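Local atomic coordinates of formate-dependent phosphoribosylglycinamide formyltransferase (Mycobacterium tuberculosis H37Rv, PDB entry 6KHR), a protein that is an ATP-grasp family protein, built as a dimer, that contains a parallel alpha/beta sheet. Residues Q46-V59 against R65-D77. Numbering follows the deposited sequence.
Sequences QGLGAEVIAVDGYV and RIADQSVVVTMTD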
loop_
_atom_site.group_PDB
_atom_site.type_symbol
_atom_site.label_atom_id
_atom_site.label_comp_id
_atom_site.label_asym_id
_atom_site.label_seq_id
_atom_site.Cartn_x
_atom_site.Cartn_y
_atom_site.Cartn_z
ATOM N N GLN A 46 -0.647 8.222 -7.446
ATOM C CA GLN A 46 -1.942 8.384 -8.090
ATOM C C GLN A 46 -3.039 8.590 -7.067
ATOM O O GLN A 46 -4.018 9.287 -7.356
ATOM C CB GLN A 46 -2.241 7.188 -8.986
ATOM C CG GLN A 46 -1.496 7.244 -10.312
ATOM C CD GLN A 46 -1.598 5.936 -11.066
ATOM O OE1 GLN A 46 -2.113 4.954 -10.534
ATOM N NE2 GLN A 46 -1.110 5.910 -12.305
ATOM N N GLY A 47 -2.873 8.031 -5.865
ATOM C CA GLY A 47 -3.796 8.334 -4.785
ATOM C C GLY A 47 -3.758 9.798 -4.381
ATOM O O GLY A 47 -4.769 10.351 -3.939
ATOM N N LEU A 48 -2.600 10.440 -4.519
ATOM C CA LEU A 48 -2.471 11.845 -4.164
ATOM C C LEU A 48 -2.838 12.757 -5.320
ATOM O O LEU A 48 -2.699 13.973 -5.189
ATOM C CB LEU A 48 -1.044 12.154 -3.701
ATOM C CG LEU A 48 -0.456 11.497 -2.452
ATOM C CD1 LEU A 48 1.071 11.741 -2.343
ATOM C CD2 LEU A 48 -1.147 12.006 -1.214
ATOM N N GLY A 49 -3.274 12.197 -6.446
ATOM C CA GLY A 49 -3.812 12.984 -7.531
ATOM C C GLY A 49 -2.918 13.202 -8.729
ATOM O O GLY A 49 -3.283 13.998 -9.600
ATOM N N ALA A 50 -1.783 12.527 -8.826
ATOM C CA ALA A 50 -0.825 12.826 -9.880
ATOM C C ALA A 50 -0.903 11.820 -11.022
ATOM O O ALA A 50 -1.088 10.624 -10.797
ATOM C CB ALA A 50 0.600 12.858 -9.326
ATOM N N GLU A 51 -0.757 12.324 -12.245
ATOM C CA GLU A 51 -0.480 11.489 -13.406
ATOM C C GLU A 51 0.976 11.036 -13.376
ATOM O O GLU A 51 1.875 11.827 -13.078
ATOM C CB GLU A 51 -0.744 12.270 -14.692
ATOM C CG GLU A 51 -1.699 11.616 -15.672
ATOM C CD GLU A 51 -1.850 12.402 -16.983
ATOM O OE1 GLU A 51 -0.920 13.152 -17.364
ATOM O OE2 GLU A 51 -2.910 12.266 -17.633
ATOM N N VAL A 52 1.225 9.768 -13.707
ATOM C CA VAL A 52 2.582 9.231 -13.691
ATOM C C VAL A 52 2.941 8.660 -15.057
ATOM O O VAL A 52 2.171 7.895 -15.649
ATOM C CB VAL A 52 2.779 8.148 -12.616
ATOM C CG1 VAL A 52 4.190 7.573 -12.741
ATOM C CG2 VAL A 52 2.544 8.729 -11.230
ATOM N N ILE A 53 4.125 9.021 -15.536
ATOM C CA ILE A 53 4.722 8.465 -16.741
ATOM C C ILE A 53 5.783 7.465 -16.302
ATOM O O ILE A 53 6.701 7.822 -15.557
ATOM C CB ILE A 53 5.339 9.574 -17.602
ATOM C CG1 ILE A 53 4.301 10.661 -17.883
ATOM C CG2 ILE A 53 5.948 9.005 -18.876
ATOM C CD1 ILE A 53 4.908 12.050 -17.937
ATOM N N ALA A 54 5.665 6.221 -16.753
ATOM C CA ALA A 54 6.651 5.196 -16.436
ATOM C C ALA A 54 7.554 4.966 -17.644
ATOM O O ALA A 54 7.079 4.620 -18.733
ATOM C CB ALA A 54 5.984 3.892 -15.997
ATOM N N VAL A 55 8.852 5.166 -17.444
ATOM C CA VAL A 55 9.860 5.034 -18.486
ATOM C C VAL A 55 10.728 3.834 -18.155
ATOM O O VAL A 55 11.102 3.634 -16.994
ATOM C CB VAL A 55 10.719 6.310 -18.606
ATOM C CG1 VAL A 55 11.732 6.148 -19.705
ATOM C CG2 VAL A 55 9.843 7.534 -18.848
ATOM N N ASP A 56 11.047 3.033 -19.171
ATOM C CA ASP A 56 12.020 1.961 -19.008
ATOM C C ASP A 56 12.554 1.568 -20.380
ATOM O O ASP A 56 12.146 2.118 -21.406
ATOM C CB ASP A 56 11.420 0.763 -18.269
ATOM C CG ASP A 56 12.474 -0.038 -17.521
ATOM O OD1 ASP A 56 13.609 -0.145 -18.047
ATOM O OD2 ASP A 56 12.180 -0.535 -16.408
ATOM N N GLY A 57 13.487 0.612 -20.382
ATOM C CA GLY A 57 14.113 0.125 -21.601
ATOM C C GLY A 57 13.292 -0.837 -22.441
ATOM O O GLY A 57 13.270 -0.708 -23.668
ATOM N N TYR A 58 12.612 -1.798 -21.808
ATOM C CA TYR A 58 11.874 -2.873 -22.469
ATOM C C TYR A 58 10.369 -2.615 -22.403
ATOM O O TYR A 58 9.899 -1.641 -21.810
ATOM C CB TYR A 58 12.220 -4.229 -21.847
ATOM C CG TYR A 58 11.891 -4.346 -20.375
ATOM C CD1 TYR A 58 12.643 -3.668 -19.418
ATOM C CD2 TYR A 58 10.840 -5.147 -19.935
ATOM C CE1 TYR A 58 12.352 -3.776 -18.067
ATOM C CE2 TYR A 58 10.543 -5.260 -18.575
ATOM C CZ TYR A 58 11.299 -4.574 -17.652
ATOM O OH TYR A 58 11.017 -4.678 -16.314
ATOM N N VAL A 59 9.604 -3.530 -22.997
ATOM C CA VAL A 59 8.205 -3.259 -23.326
ATOM C C VAL A 59 7.260 -3.585 -22.175
ATOM O O VAL A 59 6.306 -2.844 -21.922
ATOM C CB VAL A 59 7.821 -4.036 -24.598
ATOM C CG1 VAL A 59 6.418 -3.667 -25.029
ATOM C CG2 VAL A 59 8.828 -3.764 -25.696
ATOM N N ARG A 65 2.096 -1.107 -16.473
ATOM C CA ARG A 65 0.751 -1.677 -16.532
ATOM C C ARG A 65 -0.282 -0.753 -15.898
ATOM O O ARG A 65 -1.419 -0.658 -16.379
ATOM C CB ARG A 65 0.733 -3.046 -15.852
ATOM C CG ARG A 65 -0.068 -4.120 -16.602
ATOM C CD ARG A 65 -1.581 -3.824 -16.648
ATOM N NE ARG A 65 -2.172 -4.106 -17.962
ATOM C CZ ARG A 65 -2.682 -3.186 -18.781
ATOM N NH1 ARG A 65 -2.695 -1.903 -18.431
ATOM N NH2 ARG A 65 -3.190 -3.547 -19.956
ATOM N N ILE A 66 0.077 -0.071 -14.817
ATOM C CA ILE A 66 -0.872 0.785 -14.117
ATOM C C ILE A 66 -0.542 2.253 -14.255
ATOM O O ILE A 66 -1.291 3.094 -13.742
ATOM C CB ILE A 66 -0.992 0.395 -12.632
ATOM C CG1 ILE A 66 0.239 0.852 -11.842
ATOM C CG2 ILE A 66 -1.261 -1.117 -12.497
ATOM C CD1 ILE A 66 -0.012 2.089 -10.993
ATOM N N ALA A 67 0.541 2.594 -14.942
ATOM C CA ALA A 67 0.842 3.997 -15.159
ATOM C C ALA A 67 -0.175 4.621 -16.113
ATOM O O ALA A 67 -0.901 3.933 -16.838
ATOM C CB ALA A 67 2.255 4.173 -15.718
ATOM N N ASP A 68 -0.220 5.958 -16.085
ATOM C CA ASP A 68 -1.050 6.723 -17.001
ATOM C C ASP A 68 -0.442 6.797 -18.393
ATOM O O ASP A 68 -1.173 6.855 -19.385
ATOM C CB ASP A 68 -1.247 8.143 -16.469
ATOM C CG ASP A 68 -1.744 8.167 -15.043
ATOM O OD1 ASP A 68 -2.918 7.797 -14.817
ATOM O OD2 ASP A 68 -0.952 8.539 -14.146
ATOM N N GLN A 69 0.879 6.831 -18.484
ATOM C CA GLN A 69 1.559 6.899 -19.767
ATOM C C GLN A 69 2.828 6.074 -19.669
ATOM O O GLN A 69 3.565 6.183 -18.684
ATOM C CB GLN A 69 1.873 8.342 -20.146
ATOM C CG GLN A 69 2.488 8.492 -21.505
ATOM C CD GLN A 69 2.524 9.938 -21.930
ATOM O OE1 GLN A 69 2.144 10.827 -21.165
ATOM N NE2 GLN A 69 2.977 10.190 -23.157
ATOM N N SER A 70 3.054 5.223 -20.661
ATOM C CA SER A 70 4.216 4.350 -20.705
ATOM C C SER A 70 5.153 4.820 -21.809
ATOM O O SER A 70 4.710 5.317 -22.851
ATOM C CB SER A 70 3.811 2.890 -20.934
ATOM O OG SER A 70 3.104 2.375 -19.812
ATOM N N VAL A 71 6.446 4.682 -21.562
ATOM C CA VAL A 71 7.463 5.123 -22.499
ATOM C C VAL A 71 8.601 4.118 -22.467
ATOM O O VAL A 71 9.004 3.660 -21.396
ATOM C CB VAL A 71 7.960 6.552 -22.175
ATOM C CG1 VAL A 71 9.142 6.918 -23.055
ATOM C CG2 VAL A 71 6.836 7.564 -22.377
ATOM N N VAL A 72 9.095 3.768 -23.646
ATOM C CA VAL A 72 10.233 2.877 -23.814
ATOM C C VAL A 72 11.379 3.692 -24.388
ATOM O O VAL A 72 11.258 4.259 -25.479
ATOM C CB VAL A 72 9.890 1.701 -24.737
ATOM C CG1 VAL A 72 11.151 0.981 -25.156
ATOM C CG2 VAL A 72 8.926 0.753 -24.039
ATOM N N VAL A 73 12.481 3.780 -23.651
ATOM C CA VAL A 73 13.703 4.366 -24.184
ATOM C C VAL A 73 14.879 3.690 -23.513
ATOM O O VAL A 73 14.819 3.325 -22.338
ATOM C CB VAL A 73 13.798 5.894 -23.969
ATOM C CG1 VAL A 73 13.762 6.617 -25.310
ATOM C CG2 VAL A 73 12.715 6.375 -23.030
ATOM N N THR A 74 15.962 3.531 -24.263
ATOM C CA THR A 74 17.219 3.140 -23.643
ATOM C C THR A 74 17.642 4.299 -22.761
ATOM O O THR A 74 18.170 5.302 -23.237
ATOM C CB THR A 74 18.271 2.813 -24.693
ATOM O OG1 THR A 74 17.698 1.929 -25.667
ATOM C CG2 THR A 74 19.471 2.136 -24.044
ATOM N N MET A 75 17.363 4.189 -21.466
ATOM C CA MET A 75 17.624 5.306 -20.565
ATOM C C MET A 75 19.113 5.576 -20.397
ATOM O O MET A 75 19.498 6.701 -20.053
ATOM C CB MET A 75 16.961 5.022 -19.222
ATOM C CG MET A 75 15.476 4.784 -19.372
ATOM S SD MET A 75 14.654 4.490 -17.806
ATOM C CE MET A 75 15.410 2.931 -17.333
ATOM N N THR A 76 19.945 4.570 -20.640
ATOM C CA THR A 76 21.396 4.725 -20.710
ATOM C C THR A 76 21.839 5.354 -22.027
ATOM O O THR A 76 22.863 4.966 -22.588
ATOM C CB THR A 76 22.050 3.361 -20.512
ATOM O OG1 THR A 76 21.675 2.493 -21.585
ATOM C CG2 THR A 76 21.592 2.727 -19.201
ATOM N N ASP A 77 21.069 6.305 -22.549
ATOM C CA ASP A 77 21.403 7.019 -23.779
ATOM C C ASP A 77 21.092 8.489 -23.543
ATOM O O ASP A 77 19.919 8.868 -23.446
ATOM C CB ASP A 77 20.619 6.477 -24.974
ATOM C CG ASP A 77 21.147 6.986 -26.302
ATOM O OD1 ASP A 77 21.631 8.138 -26.365
ATOM O OD2 ASP A 77 21.074 6.230 -27.291
#
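Strands 51-56 and 69-72 pair in parallel, and their backbone bonds alternate regularly: Ala54 N gives to Gln69 O, Val71 N to Ala54 O (2.9 Å), Asp56 N to Val71 O, and Val73 N to Asp56 O (2.8 Å). Helix 62-66 makes the crossover of this beta-alpha-beta unit, in which 69-72 is an outermost strand of the parallel sheet within this chain and 51-56 also pairs with 28-32. At the start of the pair Gln69 N still gives to Val52 O, and side chains add to this. Asp68, with CG beside its own backbone N (chi1 -52°), turns OD2 to Val52 N through the anti lone pair, while Gln46 NE2 meets OD2 from above the carboxylate plane at 3.2 Å. The same NE2 gives an almost straight bond to Ile66 O (3.2 Å, 172°), which lies in the amide plane, so helix 36-47 is tied to the end of the crossover. Apolar contacts line both faces. Ile53 and Val55 lie alongside Val71, CG2 of Ile53 meeting CG2 of Val71 at 3.9 Å, on the face covered by helix 78-88. Ala54 CB rests on Ala67 CB (3.7 Å) on the other face. Past the strands, Met75 lays SD against Val55 CG1 (3.9 Å) and CE beside Asp56 OD1. Two N-H donors on one carboxylate oxygen would probably stabilise the ionised form of Asp68, near the second subunit, whose Arg65 packs on it.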